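Local coordinates for protein glutamate--LysW ligase ArgX (Sulfolobus tokodaii, PDB 3VPB) that probably catalyses the ATP-dependent joining of the amino group of glutamate to the gamma-carboxyl group of the C-terminal glutamate of the carrier protein LysW, a step in arginine biosynthesis, at residues I51-V55 and V254-K258; V72-N76 and G231-S235; L186-Y190 and F260-I266; M1-L5 and I276-K282; I81-K87 and E250-V254. One frame throughout, in Å; residues are numbered along the deposited sequence.

From the N terminus, interaction 4 comes first and closes the outermost loop: strand 2-7 meets the end of helix 268-280, and the other four contacts lie inside this closure. Interaction 1, from strand 49-52 to the loop before helix 258-264, closes a shorter loop, and interaction 2, from strand 73-75 to strand 233-241, nests within it. Interaction 5 starts at helix 78-84, crosses interaction 2 and ends next to interaction 1, sharing Val254. Interaction 3 alternates along the chain with interactions 1, 2 and 5. Interactions 1 and 2 tie the N-terminal parallel sheet to the ATP-grasp region, interaction 5 reaches the nucleotide and metals, and interactions 1 and 3 both touch bound glutamate.

Interaction 1 (I51-V55 and V254-K258); sequences IIRPV and VPEFK. With GLU (glutamic acid), chain M.
The backbones of 51-55 and 254-258 come nearest at Arg53 and Val254, whose CA atoms are 6.0 Å apart; beyond strand 49-52 the chain lies against another loop. Bent at chi2 and chi3, the Arg53 side chain brings its guanidinium end-on to Pro255 O. NH1 and NH2 of Arg53 both donate to this one oxygen at 2.9 Å in bent bonds (142° and 143°), and the carbonyl oxygen lies close to the guanidinium plane. Val254 CG1 covers one face of the group, 3.7 Å from Arg53 CZ, while Arg53 NE is salt-bridged to Glu14. Strand 49-52 belongs to the parallel sheet of the preATP-grasp domain, and the facing loop follows strand 245-252 of the ATP-grasp part, so the arginine joins the two. Phe257 CE2 approaches Arg53 NH1 obliquely at 4.1 Å. Beyond the held carbonyl, Glu256 OE2 accepts a hydrogen bond from the amino N of bound glutamate at 2.9 Å, and OE1 pairs with Arg11. The LysW chain lies alongside, with its Glu56 packing on Pro255 and Glu256.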
# COMPACT_ATOMS: atom_id res chain seq x y z
N ILE B 51 -19.48 24.32 4.06
CA ILE B 51 -20.13 23.07 4.50
C ILE B 51 -19.23 21.99 3.94
O ILE B 51 -19.03 21.93 2.74
CB ILE B 51 -21.54 22.93 3.92
CG1 ILE B 51 -22.42 24.11 4.36
CG2 ILE B 51 -22.20 21.56 4.30
CD1 ILE B 51 -23.85 24.03 3.76
N ILE B 52 -18.61 21.22 4.84
CA ILE B 52 -17.49 20.36 4.43
C ILE B 52 -18.07 18.98 4.17
O ILE B 52 -18.42 18.27 5.10
CB ILE B 52 -16.39 20.28 5.56
CG1 ILE B 52 -15.81 21.67 5.91
CG2 ILE B 52 -15.29 19.28 5.13
CD1 ILE B 52 -15.16 22.45 4.70
N ARG B 53 -18.09 18.59 2.90
CA ARG B 53 -18.78 17.37 2.45
C ARG B 53 -17.95 16.30 1.69
O ARG B 53 -18.53 15.35 1.18
CB ARG B 53 -20.03 17.76 1.64
CG ARG B 53 -21.12 18.46 2.49
CD ARG B 53 -21.57 17.60 3.66
NE ARG B 53 -22.12 16.33 3.19
CZ ARG B 53 -22.69 15.43 3.98
NH1 ARG B 53 -23.18 14.30 3.48
NH2 ARG B 53 -22.80 15.69 5.28
N PRO B 54 -16.59 16.42 1.60
CA PRO B 54 -15.90 15.34 0.90
C PRO B 54 -16.10 13.97 1.55
O PRO B 54 -16.18 13.87 2.79
CB PRO B 54 -14.41 15.75 1.01
CG PRO B 54 -14.46 17.23 1.16
CD PRO B 54 -15.63 17.42 2.08
N VAL B 55 -16.13 12.94 0.71
CA VAL B 55 -16.26 11.54 1.14
C VAL B 55 -14.92 11.09 1.73
O VAL B 55 -14.87 10.26 2.64
CB VAL B 55 -16.63 10.61 -0.06
CG1 VAL B 55 -16.92 9.16 0.40
CG2 VAL B 55 -17.82 11.18 -0.86
N VAL B 254 -18.73 13.76 8.67
CA VAL B 254 -19.39 14.08 7.39
C VAL B 254 -20.58 13.13 7.23
O VAL B 254 -20.54 12.15 6.46
CB VAL B 254 -18.45 13.98 6.16
CG1 VAL B 254 -19.18 14.49 4.89
CG2 VAL B 254 -17.17 14.83 6.36
N PRO B 255 -21.65 13.42 7.96
CA PRO B 255 -22.68 12.37 8.07
C PRO B 255 -23.47 12.13 6.79
O PRO B 255 -23.76 13.06 6.04
CB PRO B 255 -23.59 12.84 9.21
CG PRO B 255 -23.25 14.26 9.46
CD PRO B 255 -21.94 14.60 8.81
N GLU B 256 -23.77 10.87 6.53
CA GLU B 256 -24.72 10.54 5.47
C GLU B 256 -26.07 10.45 6.17
O GLU B 256 -26.13 10.33 7.40
CB GLU B 256 -24.32 9.24 4.77
CG GLU B 256 -23.12 9.37 3.79
CD GLU B 256 -22.61 7.99 3.36
OE1 GLU B 256 -22.14 7.86 2.21
OE2 GLU B 256 -22.69 7.05 4.18
N PHE B 257 -27.16 10.58 5.41
CA PHE B 257 -28.49 10.66 6.02
C PHE B 257 -29.63 10.14 5.17
O PHE B 257 -30.78 10.41 5.49
CB PHE B 257 -28.81 12.08 6.57
CG PHE B 257 -28.51 13.22 5.62
CD1 PHE B 257 -29.45 13.63 4.66
CD2 PHE B 257 -27.29 13.92 5.73
CE1 PHE B 257 -29.17 14.70 3.80
CE2 PHE B 257 -26.97 14.96 4.85
CZ PHE B 257 -27.92 15.37 3.90
N LYS B 258 -29.34 9.34 4.13
CA LYS B 258 -30.43 8.74 3.33
C LYS B 258 -31.30 7.78 4.15
O LYS B 258 -32.53 7.76 3.99
CB LYS B 258 -29.91 8.01 2.10
CG LYS B 258 -29.67 8.92 0.91
CD LYS B 258 -29.48 8.10 -0.36
CE LYS B 258 -28.11 7.47 -0.38
NZ LYS B 258 -28.13 6.18 -1.11
N GLU M . -22.84 5.81 6.79
CA GLU M . -24.14 5.41 7.40
C GLU M . -24.36 3.93 7.21
O GLU M . -25.03 3.32 8.06
CB GLU M . -25.31 6.19 6.77
CG GLU M . -26.63 6.02 7.50
CD GLU M . -27.78 6.80 6.87
OE1 GLU M . -27.85 6.88 5.62
OE2 GLU M . -28.61 7.33 7.66
OXT GLU M . -23.90 3.33 6.21

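Interaction 2 (V72-N76 and G231-S235); sequences VHTIN and GEFVS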
# COMPACT_ATOMS: atom_id res chain seq x y z
N VAL B 72 -12.75 31.48 7.33
CA VAL B 72 -14.10 30.97 6.97
C VAL B 72 -14.50 30.05 8.11
O VAL B 72 -13.69 29.28 8.59
CB VAL B 72 -14.10 30.17 5.61
CG1 VAL B 72 -15.52 29.64 5.26
CG2 VAL B 72 -13.55 31.01 4.46
N HIS B 73 -15.75 30.15 8.56
CA HIS B 73 -16.25 29.21 9.54
C HIS B 73 -16.64 27.92 8.85
O HIS B 73 -17.49 27.92 7.97
CB HIS B 73 -17.46 29.75 10.27
CG HIS B 73 -17.95 28.82 11.33
ND1 HIS B 73 -17.33 28.71 12.55
CD2 HIS B 73 -18.95 27.91 11.33
CE1 HIS B 73 -17.93 27.77 13.27
NE2 HIS B 73 -18.92 27.28 12.55
N THR B 74 -16.04 26.81 9.26
CA THR B 74 -16.30 25.55 8.58
C THR B 74 -17.18 24.65 9.43
O THR B 74 -17.08 24.65 10.68
CB THR B 74 -15.02 24.81 8.21
OG1 THR B 74 -14.30 24.48 9.41
CG2 THR B 74 -14.16 25.65 7.31
N ILE B 75 -18.05 23.90 8.76
CA ILE B 75 -18.95 22.96 9.41
C ILE B 75 -18.76 21.63 8.70
O ILE B 75 -19.17 21.53 7.56
CB ILE B 75 -20.44 23.43 9.23
CG1 ILE B 75 -20.69 24.81 9.91
CG2 ILE B 75 -21.45 22.35 9.71
CD1 ILE B 75 -22.07 25.39 9.51
N ASN B 76 -18.15 20.63 9.35
CA ASN B 76 -17.51 20.76 10.66
C ASN B 76 -16.11 21.38 10.63
O ASN B 76 -15.50 21.49 9.57
CB ASN B 76 -17.44 19.37 11.35
CG ASN B 76 -18.81 18.83 11.66
OD1 ASN B 76 -19.58 19.47 12.36
ND2 ASN B 76 -19.15 17.69 11.09
N GLY B 231 -19.09 18.99 17.88
CA GLY B 231 -19.53 18.95 16.47
C GLY B 231 -20.77 19.80 16.22
O GLY B 231 -21.69 19.79 17.03
N GLU B 232 -20.80 20.53 15.12
CA GLU B 232 -21.98 21.28 14.70
C GLU B 232 -22.98 20.50 13.87
O GLU B 232 -24.17 20.80 13.88
CB GLU B 232 -21.58 22.55 13.93
CG GLU B 232 -21.60 23.77 14.82
CD GLU B 232 -21.39 25.05 14.05
OE1 GLU B 232 -20.34 25.18 13.40
OE2 GLU B 232 -22.29 25.92 14.12
N PHE B 233 -22.50 19.50 13.11
CA PHE B 233 -23.40 18.68 12.32
C PHE B 233 -22.77 17.30 12.27
O PHE B 233 -21.89 17.05 11.46
CB PHE B 233 -23.63 19.25 10.91
CG PHE B 233 -24.43 18.37 9.98
CD1 PHE B 233 -25.56 17.68 10.42
CD2 PHE B 233 -24.07 18.25 8.64
CE1 PHE B 233 -26.30 16.89 9.55
CE2 PHE B 233 -24.79 17.47 7.77
CZ PHE B 233 -25.91 16.78 8.20
N VAL B 234 -23.18 16.42 13.18
CA VAL B 234 -22.50 15.13 13.31
C VAL B 234 -23.48 13.99 13.50
O VAL B 234 -24.62 14.20 13.96
CB VAL B 234 -21.48 15.10 14.48
CG1 VAL B 234 -20.26 16.03 14.23
CG2 VAL B 234 -22.18 15.44 15.80
N SER B 235 -23.06 12.78 13.15
CA SER B 235 -23.85 11.61 13.50
C SER B 235 -23.19 10.87 14.66
O SER B 235 -21.98 11.04 14.95
CB SER B 235 -24.08 10.69 12.29
OG SER B 235 -22.86 10.15 11.85
O HOH W 1 -18.28 23.81 13.00
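His73 meets the Glu232 carboxylate with its ring edge, the two planes 73° apart: His73 NE2 donates to Glu232 OE1 at 2.7 Å, almost straight (169°) and on the syn side of the oxygen. A water that also donates to Thr74 O gives OE1 a further donor. Glu232 OE2 is bonded to the hydroxyls of Tyr275 and Tyr280, and Tyr280 stacks on the His73 ring. A second polar group forms at Asn76, whose CG lies opposite the carbonyl carbon (chi1 -65°), setting the amide beside Phe233. Asn76 OD1 accepts from Phe233 N at 3.0 Å, on a lone pair, and more weakly from Glu232 N; Asn76 ND2 donates to Phe233 O at 2.8 Å, from above the plane of the Phe233 carbonyl, and to Asp253 O. Ile75 CG2 rests on Phe233 CB at 4.0 Å. The Asn76 amide thus works like a strand backbone, linking strand 73-75 of the parallel sheet to strand 233-241. With donors at both oxygens, the Glu232 carboxylate would probably stay ionised despite its partial burial.

Interaction 3 (L186-Y190 and F260-I266); sequences LLGCY and FMVATNI. With GLU (glutamic acid), chain M.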
# COMPACT_ATOMS: atom_id res chain seq x y z
N LEU B 186 -30.12 17.46 19.68
CA LEU B 186 -30.58 16.25 18.99
C LEU B 186 -31.60 16.55 17.88
O LEU B 186 -32.62 17.21 18.11
CB LEU B 186 -31.18 15.26 20.01
CG LEU B 186 -31.72 13.98 19.36
CD1 LEU B 186 -30.59 13.11 18.77
CD2 LEU B 186 -32.55 13.18 20.37
N LEU B 187 -31.33 16.04 16.67
CA LEU B 187 -32.28 16.15 15.58
C LEU B 187 -33.22 14.93 15.55
O LEU B 187 -34.44 15.06 15.35
CB LEU B 187 -31.55 16.30 14.23
CG LEU B 187 -32.41 16.44 12.98
CD1 LEU B 187 -33.13 17.82 12.95
CD2 LEU B 187 -31.60 16.22 11.71
N GLY B 188 -32.65 13.74 15.76
CA GLY B 188 -33.46 12.54 15.74
C GLY B 188 -32.57 11.32 15.77
O GLY B 188 -31.34 11.44 15.66
N CYS B 189 -33.21 10.15 15.90
CA CYS B 189 -32.53 8.86 15.97
C CYS B 189 -33.34 7.83 15.22
O CYS B 189 -34.56 7.96 15.07
CB CYS B 189 -32.37 8.37 17.42
SG CYS B 189 -31.40 9.37 18.54
N TYR B 190 -32.67 6.80 14.74
CA TYR B 190 -33.38 5.68 14.18
C TYR B 190 -32.54 4.41 14.39
O TYR B 190 -31.38 4.49 14.86
CB TYR B 190 -33.76 5.92 12.72
CG TYR B 190 -32.64 5.73 11.74
CD1 TYR B 190 -31.67 6.70 11.58
CD2 TYR B 190 -32.55 4.56 10.99
CE1 TYR B 190 -30.63 6.53 10.69
CE2 TYR B 190 -31.54 4.38 10.10
CZ TYR B 190 -30.58 5.37 9.96
OH TYR B 190 -29.54 5.19 9.09
N PHE B 260 -31.49 7.89 7.50
CA PHE B 260 -32.12 8.74 8.52
C PHE B 260 -33.43 9.27 7.96
O PHE B 260 -34.48 9.21 8.64
CB PHE B 260 -31.15 9.87 8.89
CG PHE B 260 -31.54 10.66 10.09
CD1 PHE B 260 -31.08 10.31 11.36
CD2 PHE B 260 -32.30 11.80 9.94
CE1 PHE B 260 -31.43 11.09 12.47
CE2 PHE B 260 -32.66 12.58 11.03
CZ PHE B 260 -32.21 12.24 12.29
N MET B 261 -33.37 9.76 6.73
CA MET B 261 -34.57 10.33 6.09
C MET B 261 -35.70 9.32 5.89
O MET B 261 -36.85 9.65 6.15
CB MET B 261 -34.23 11.04 4.78
CG MET B 261 -33.53 12.36 5.02
SD MET B 261 -33.07 13.12 3.47
CE MET B 261 -34.73 13.67 2.96
N VAL B 262 -35.39 8.11 5.47
CA VAL B 262 -36.47 7.13 5.31
C VAL B 262 -37.11 6.75 6.65
O VAL B 262 -38.31 6.47 6.71
CB VAL B 262 -36.07 5.86 4.51
CG1 VAL B 262 -35.38 6.22 3.23
CG2 VAL B 262 -35.20 4.93 5.33
N ALA B 263 -36.33 6.76 7.72
CA ALA B 263 -36.88 6.34 9.00
C ALA B 263 -37.64 7.44 9.73
O ALA B 263 -38.69 7.18 10.30
CB ALA B 263 -35.80 5.73 9.88
N THR B 264 -37.14 8.68 9.67
CA THR B 264 -37.63 9.77 10.54
C THR B 264 -38.53 10.80 9.84
O THR B 264 -39.20 11.62 10.51
CB THR B 264 -36.46 10.56 11.14
OG1 THR B 264 -35.72 11.17 10.09
CG2 THR B 264 -35.53 9.66 11.97
N ASN B 265 -38.50 10.76 8.51
CA ASN B 265 -39.05 11.79 7.62
C ASN B 265 -38.53 13.21 7.84
O ASN B 265 -39.20 14.18 7.48
CB ASN B 265 -40.58 11.80 7.68
CG ASN B 265 -41.15 10.48 7.36
OD1 ASN B 265 -41.85 9.87 8.18
ND2 ASN B 265 -40.85 9.99 6.16
N ILE B 266 -37.34 13.33 8.43
CA ILE B 266 -36.75 14.64 8.69
C ILE B 266 -36.01 15.13 7.45
O ILE B 266 -35.23 14.39 6.85
CB ILE B 266 -35.85 14.62 9.95
CG1 ILE B 266 -36.71 14.39 11.20
CG2 ILE B 266 -35.00 15.90 10.05
CD1 ILE B 266 -35.94 13.94 12.43
N GLU M . -22.84 5.81 6.79
CA GLU M . -24.14 5.41 7.40
C GLU M . -24.36 3.93 7.21
O GLU M . -25.03 3.32 8.06
CB GLU M . -25.31 6.19 6.77
CG GLU M . -26.63 6.02 7.50
CD GLU M . -27.78 6.80 6.87
OE1 GLU M . -27.85 6.88 5.62
OE2 GLU M . -28.61 7.33 7.66
OXT GLU M . -23.90 3.33 6.21
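Phe260 sets its ring against the strand; the short helix 260-264 to which it belongs runs at 88° to strand 186-190. The Phe260 N-H donates to OE2 of bound glutamate at 2.9 Å, and Tyr190 OH reaches the same atom at 2.7 Å, so strand and helix share one oxygen of the ligand's side-chain carboxylate. With chi1 at -169°, the Phe260 ring swings away from its own backbone N to the strand, where Gly188 O lies at its edge, 3.2 Å from CE1. The Tyr190 and Phe260 rings are oblique, their planes 83° apart. Phe260 belongs to the GF motif inferred to be essential for substrate specificity. One turn on, Ala263 CB touches Tyr190 CB at 3.5 Å. Thr264 OG1 donates to Phe260 O and accepts from Ile266 N, an ST turn, while its CG2 lies over one face of the Phe260 ring. At Ile266, CG2 packs on Leu187 CD2 at 3.8 Å, and CD1 lies where a CB on Gly188 would clash. Leu187 and Gly188 form a classic beta bulge opposite Ile180 of strand 175-182. Helix 268-280 adds Val268 against Leu187 and Phe260, and strand 208-211 sets Pro209 against Tyr190 and Ala263.

Interaction 4 (M1-L5 and I276-K282); sequences MRVVL and IKENYSK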
# COMPACT_ATOMS: atom_id res chain seq x y z
N MET B 1 -24.91 36.64 3.20
CA MET B 1 -24.13 35.41 3.54
C MET B 1 -23.74 34.71 2.24
O MET B 1 -24.52 34.68 1.27
CB MET B 1 -24.96 34.50 4.45
CG MET B 1 -24.20 33.40 5.16
SD MET B 1 -25.26 32.40 6.25
CE MET B 1 -26.67 32.06 5.23
N ARG B 2 -22.51 34.22 2.21
CA ARG B 2 -22.00 33.47 1.08
C ARG B 2 -21.48 32.17 1.63
O ARG B 2 -20.60 32.16 2.50
CB ARG B 2 -20.87 34.25 0.38
CG ARG B 2 -21.28 34.84 -0.93
CD ARG B 2 -20.50 34.23 -2.10
NE ARG B 2 -19.43 35.14 -2.49
CZ ARG B 2 -18.61 34.99 -3.53
NH1 ARG B 2 -18.70 33.92 -4.33
NH2 ARG B 2 -17.69 35.92 -3.76
N VAL B 3 -22.01 31.08 1.11
CA VAL B 3 -21.68 29.75 1.57
C VAL B 3 -20.89 29.05 0.48
O VAL B 3 -21.16 29.23 -0.70
CB VAL B 3 -22.98 28.93 1.85
CG1 VAL B 3 -22.66 27.45 2.17
CG2 VAL B 3 -23.78 29.58 2.99
N VAL B 4 -19.90 28.26 0.87
CA VAL B 4 -19.27 27.35 -0.08
C VAL B 4 -19.52 25.92 0.33
O VAL B 4 -19.38 25.57 1.49
CB VAL B 4 -17.74 27.66 -0.32
CG1 VAL B 4 -16.92 27.49 0.93
CG2 VAL B 4 -17.18 26.77 -1.48
N LEU B 5 -19.91 25.09 -0.63
CA LEU B 5 -20.16 23.68 -0.39
C LEU B 5 -18.97 22.94 -0.98
O LEU B 5 -18.72 23.05 -2.16
CB LEU B 5 -21.48 23.26 -1.07
CG LEU B 5 -21.95 21.78 -1.05
CD1 LEU B 5 -22.16 21.30 0.40
CD2 LEU B 5 -23.28 21.63 -1.84
N ILE B 276 -27.77 27.21 9.69
CA ILE B 276 -26.71 28.09 9.16
C ILE B 276 -27.23 29.53 9.03
O ILE B 276 -26.57 30.46 9.47
CB ILE B 276 -26.16 27.54 7.82
CG1 ILE B 276 -25.33 26.29 8.10
CG2 ILE B 276 -25.28 28.56 7.06
CD1 ILE B 276 -25.18 25.42 6.83
N LYS B 277 -28.41 29.68 8.45
CA LYS B 277 -29.04 31.01 8.32
C LYS B 277 -29.30 31.65 9.68
O LYS B 277 -29.11 32.86 9.86
CB LYS B 277 -30.33 30.90 7.54
CG LYS B 277 -30.12 30.62 6.05
CD LYS B 277 -31.45 30.52 5.31
CE LYS B 277 -32.30 31.78 5.45
NZ LYS B 277 -33.31 31.88 4.36
N GLU B 278 -29.76 30.84 10.63
CA GLU B 278 -30.06 31.28 12.01
C GLU B 278 -28.82 31.83 12.69
O GLU B 278 -28.87 32.87 13.35
CB GLU B 278 -30.58 30.08 12.81
CG GLU B 278 -30.71 30.29 14.31
CD GLU B 278 -31.97 31.04 14.66
OE1 GLU B 278 -32.08 31.51 15.81
OE2 GLU B 278 -32.86 31.15 13.79
N ASN B 279 -27.68 31.17 12.49
CA ASN B 279 -26.51 31.46 13.31
C ASN B 279 -25.39 32.25 12.63
O ASN B 279 -24.52 32.78 13.31
CB ASN B 279 -25.96 30.16 13.90
CG ASN B 279 -26.86 29.57 14.97
OD1 ASN B 279 -26.80 29.98 16.12
ND2 ASN B 279 -27.70 28.62 14.58
N TYR B 280 -25.41 32.31 11.29
CA TYR B 280 -24.29 32.87 10.51
C TYR B 280 -24.70 33.91 9.45
O TYR B 280 -23.87 34.30 8.62
CB TYR B 280 -23.44 31.74 9.85
CG TYR B 280 -22.88 30.79 10.90
CD1 TYR B 280 -21.80 31.17 11.70
CD2 TYR B 280 -23.47 29.53 11.13
CE1 TYR B 280 -21.31 30.35 12.70
CE2 TYR B 280 -22.99 28.70 12.12
CZ TYR B 280 -21.91 29.11 12.90
OH TYR B 280 -21.41 28.32 13.90
N SER B 281 -25.95 34.36 9.48
CA SER B 281 -26.40 35.37 8.51
C SER B 281 -25.58 36.64 8.65
O SER B 281 -25.22 37.04 9.77
CB SER B 281 -27.88 35.70 8.65
OG SER B 281 -28.71 34.68 8.13
N LYS B 282 -25.29 37.24 7.50
CA LYS B 282 -24.53 38.47 7.36
C LYS B 282 -25.07 39.15 6.11
O LYS B 282 -25.75 38.50 5.30
CB LYS B 282 -23.05 38.15 7.17
CG LYS B 282 -22.12 39.35 7.25
CD LYS B 282 -20.68 38.93 6.95
CE LYS B 282 -19.73 40.12 7.02
NZ LYS B 282 -19.54 40.62 8.43
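Met1 carries nearly all of the contact, through both its backbone and its thioether. The terminal amino N of Met1 donates to O of the terminal carboxyl group of Lys282 at 2.9 Å, from well above the plane of that group, so the two chain termini are held side by side, probably with opposite charges meeting. The Met1 side chain runs out from chi1 -165° through an extended chi2 and bends only at chi3, which sets CE beside Lys277 CG at 3.8 Å, the Met1 and Lys277 side chains crossing at about a right angle. Met1 SD lies 3.3 Å from Tyr280 O and 3.9 Å from Ile276 CG2. Two residues on, Val3 CG2 makes a looser apolar touch with Ile276 CG2 at 4.5 Å. Trimming Met1 to an alanine would probably open a gap between the strand start and Ile276, Lys277 and Tyr280, leaving these residues without their apolar filling. In the next shell, Tyr280 N is bonded to Ile276 O, and Ser281 OG makes a notably short contact with Lys277 O. Lys277 directs NZ away to Asn24 O. Strand 2-7 lies between strands 27-32 and 49-52 in the parallel sheet, and helix 268-280 packs on this sheet also through Ile276 on Ile51 and Tyr280 on Val49.

Interaction 5 (I81-K87 and E250-V254); sequences INVCGDK and ELNDV. With ZN (zinc ion), chain O; MG (magnesium ion), chain N; ADP (adenosine-5'-diphosphate), chain L.
Apolar packing joins Cys84 to Leu251, with SG of the cysteine 4.0 Å from CB of the leucine. Ile81 and Asp253 pack differently: their side chains cross at about a right angle, with Ile81 CG2 3.8 Å from Asp253 OD2. Asp253 has CG between its backbone N and carbonyl carbon (chi1 55°), which carries the carboxylate against the backbone of Ile81 to Gly85. OD2 of Asp253 there lies 3.0 Å from Ile81 O, an acceptor, and near Gly85 N at an angle too poor for a hydrogen bond. An alanine in place of Asp253 would probably open a gap beside Ile81 CG2 and Cys84 CB, where the carboxylate now packs. Waters come next: one accepts from Leu251 N and lies near Cys84 O, and another sits between Cys84 O and Glu250 OE2. Metal bonds dominate the far end. Glu250 OE1 bridges zinc and magnesium, 2.1 Å from each, and OE2 adds a bond to zinc at 2.4 Å. Asn252 OD1 and ADP O1B also bind zinc, which sits on the residues that bind the second magnesium; Asp237 contributes to the magnesium site. Lys87 NZ donates to ADP O1B at 2.9 Å, and the Lys87 methylene CE passes 3.3 Å from Glu250 OE2. Lysine and both metals thus gather round the beta-phosphate, an arrangement consistent with the ATP-grasp fold neutralising the negative charge of its nucleotide.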
# COMPACT_ATOMS: atom_id res chain seq x y z
N ILE B 81 -13.32 17.33 12.82
CA ILE B 81 -13.04 16.28 11.81
C ILE B 81 -11.91 15.33 12.29
O ILE B 81 -12.04 14.11 12.23
CB ILE B 81 -12.76 16.89 10.41
CG1 ILE B 81 -14.03 17.53 9.85
CG2 ILE B 81 -12.30 15.77 9.45
CD1 ILE B 81 -13.81 18.57 8.72
N ASN B 82 -10.83 15.91 12.81
CA ASN B 82 -9.68 15.14 13.29
C ASN B 82 -10.10 14.15 14.40
O ASN B 82 -9.77 12.95 14.35
CB ASN B 82 -8.62 16.12 13.82
CG ASN B 82 -7.20 15.87 13.25
OD1 ASN B 82 -6.94 14.92 12.51
ND2 ASN B 82 -6.28 16.75 13.62
N VAL B 83 -10.88 14.65 15.34
CA VAL B 83 -11.28 13.86 16.49
C VAL B 83 -12.38 12.84 16.15
O VAL B 83 -12.24 11.68 16.49
CB VAL B 83 -11.63 14.78 17.70
CG1 VAL B 83 -12.21 13.95 18.84
CG2 VAL B 83 -10.36 15.47 18.17
N CYS B 84 -13.42 13.25 15.43
CA CYS B 84 -14.53 12.33 15.11
C CYS B 84 -14.12 11.31 14.07
O CYS B 84 -14.62 10.20 14.05
CB CYS B 84 -15.73 13.08 14.57
SG CYS B 84 -16.53 14.04 15.77
N GLY B 85 -13.19 11.70 13.21
CA GLY B 85 -12.69 10.79 12.16
C GLY B 85 -11.72 9.75 12.70
O GLY B 85 -11.27 8.86 11.96
N ASP B 86 -11.33 9.88 13.96
CA ASP B 86 -10.44 8.92 14.58
C ASP B 86 -11.06 8.32 15.83
O ASP B 86 -11.27 9.03 16.84
CB ASP B 86 -9.12 9.59 14.92
CG ASP B 86 -8.06 8.58 15.28
OD1 ASP B 86 -7.11 8.46 14.50
OD2 ASP B 86 -8.20 7.89 16.34
N LYS B 87 -11.40 7.03 15.76
CA LYS B 87 -12.10 6.37 16.85
C LYS B 87 -11.33 6.37 18.17
O LYS B 87 -11.95 6.51 19.22
CB LYS B 87 -12.51 4.95 16.48
CG LYS B 87 -13.58 4.92 15.39
CD LYS B 87 -14.18 3.53 15.26
CE LYS B 87 -15.33 3.53 14.23
NZ LYS B 87 -14.77 3.68 12.85
N GLU B 250 -19.30 5.43 18.19
CA GLU B 250 -18.50 6.40 17.41
C GLU B 250 -19.31 7.64 17.09
O GLU B 250 -20.52 7.66 17.28
CB GLU B 250 -17.97 5.79 16.11
CG GLU B 250 -19.06 5.44 15.10
CD GLU B 250 -18.53 5.44 13.68
OE1 GLU B 250 -19.26 4.95 12.77
OE2 GLU B 250 -17.41 5.97 13.46
N LEU B 251 -18.61 8.65 16.58
CA LEU B 251 -19.25 9.82 15.99
C LEU B 251 -18.71 10.01 14.61
O LEU B 251 -17.62 9.53 14.32
CB LEU B 251 -18.99 11.08 16.83
CG LEU B 251 -19.82 11.17 18.13
CD1 LEU B 251 -19.09 10.52 19.29
CD2 LEU B 251 -20.20 12.59 18.45
N ASN B 252 -19.46 10.66 13.73
CA ASN B 252 -18.98 10.86 12.36
C ASN B 252 -19.10 12.31 11.94
O ASN B 252 -20.13 12.94 12.19
CB ASN B 252 -19.75 9.95 11.40
CG ASN B 252 -19.64 8.46 11.78
OD1 ASN B 252 -18.67 7.79 11.42
ND2 ASN B 252 -20.64 7.95 12.49
N ASP B 253 -18.07 12.80 11.26
CA ASP B 253 -17.95 14.22 10.95
C ASP B 253 -18.49 14.69 9.60
O ASP B 253 -18.68 15.90 9.40
CB ASP B 253 -16.50 14.69 11.13
CG ASP B 253 -15.50 13.86 10.34
OD1 ASP B 253 -15.57 13.89 9.10
OD2 ASP B 253 -14.62 13.21 10.97
N VAL B 254 -18.73 13.76 8.67
CA VAL B 254 -19.39 14.08 7.39
C VAL B 254 -20.58 13.13 7.23
O VAL B 254 -20.54 12.15 6.46
CB VAL B 254 -18.45 13.98 6.16
CG1 VAL B 254 -19.18 14.49 4.89
CG2 VAL B 254 -17.17 14.83 6.36
ZN ZN O . -17.99 5.56 11.17
MG MG N . -20.50 3.33 12.31
PB ADP L . -17.74 2.44 11.06
O1B ADP L . -17.15 3.79 11.26
O2B ADP L . -19.25 2.40 10.87
O3B ADP L . -17.04 1.56 10.06
PA ADP L . -18.42 1.23 13.61
O1A ADP L . -17.52 1.14 14.84
O2A ADP L . -19.68 2.07 13.58
O3A ADP L . -17.41 1.66 12.43
O5' ADP L . -18.79 -0.28 13.24
C5' ADP L . -19.66 -0.65 12.16
C4' ADP L . -20.69 -1.64 12.65
O4' ADP L . -20.02 -2.74 13.28
C3' ADP L . -21.58 -1.02 13.73
O3' ADP L . -22.73 -0.40 13.16
C2' ADP L . -21.96 -2.22 14.57
O2' ADP L . -23.05 -2.93 13.97
C1' ADP L . -20.73 -3.09 14.47
N9 ADP L . -19.84 -2.88 15.62
C8 ADP L . -18.73 -2.11 15.68
N7 ADP L . -18.17 -2.23 16.90
C5 ADP L . -18.93 -3.08 17.61
C6 ADP L . -18.92 -3.63 18.98
N6 ADP L . -17.93 -3.29 19.82
N1 ADP L . -19.89 -4.53 19.32
C2 ADP L . -20.87 -4.89 18.48
N3 ADP L . -20.94 -4.39 17.22
C4 ADP L . -20.02 -3.50 16.77
O HOH W 2 -15.62 8.28 16.32
O HOH W 3 -15.75 8.01 13.12
O HOH W 4 -22.04 1.94 11.84
O HOH W 5 -16.33 6.51 10.30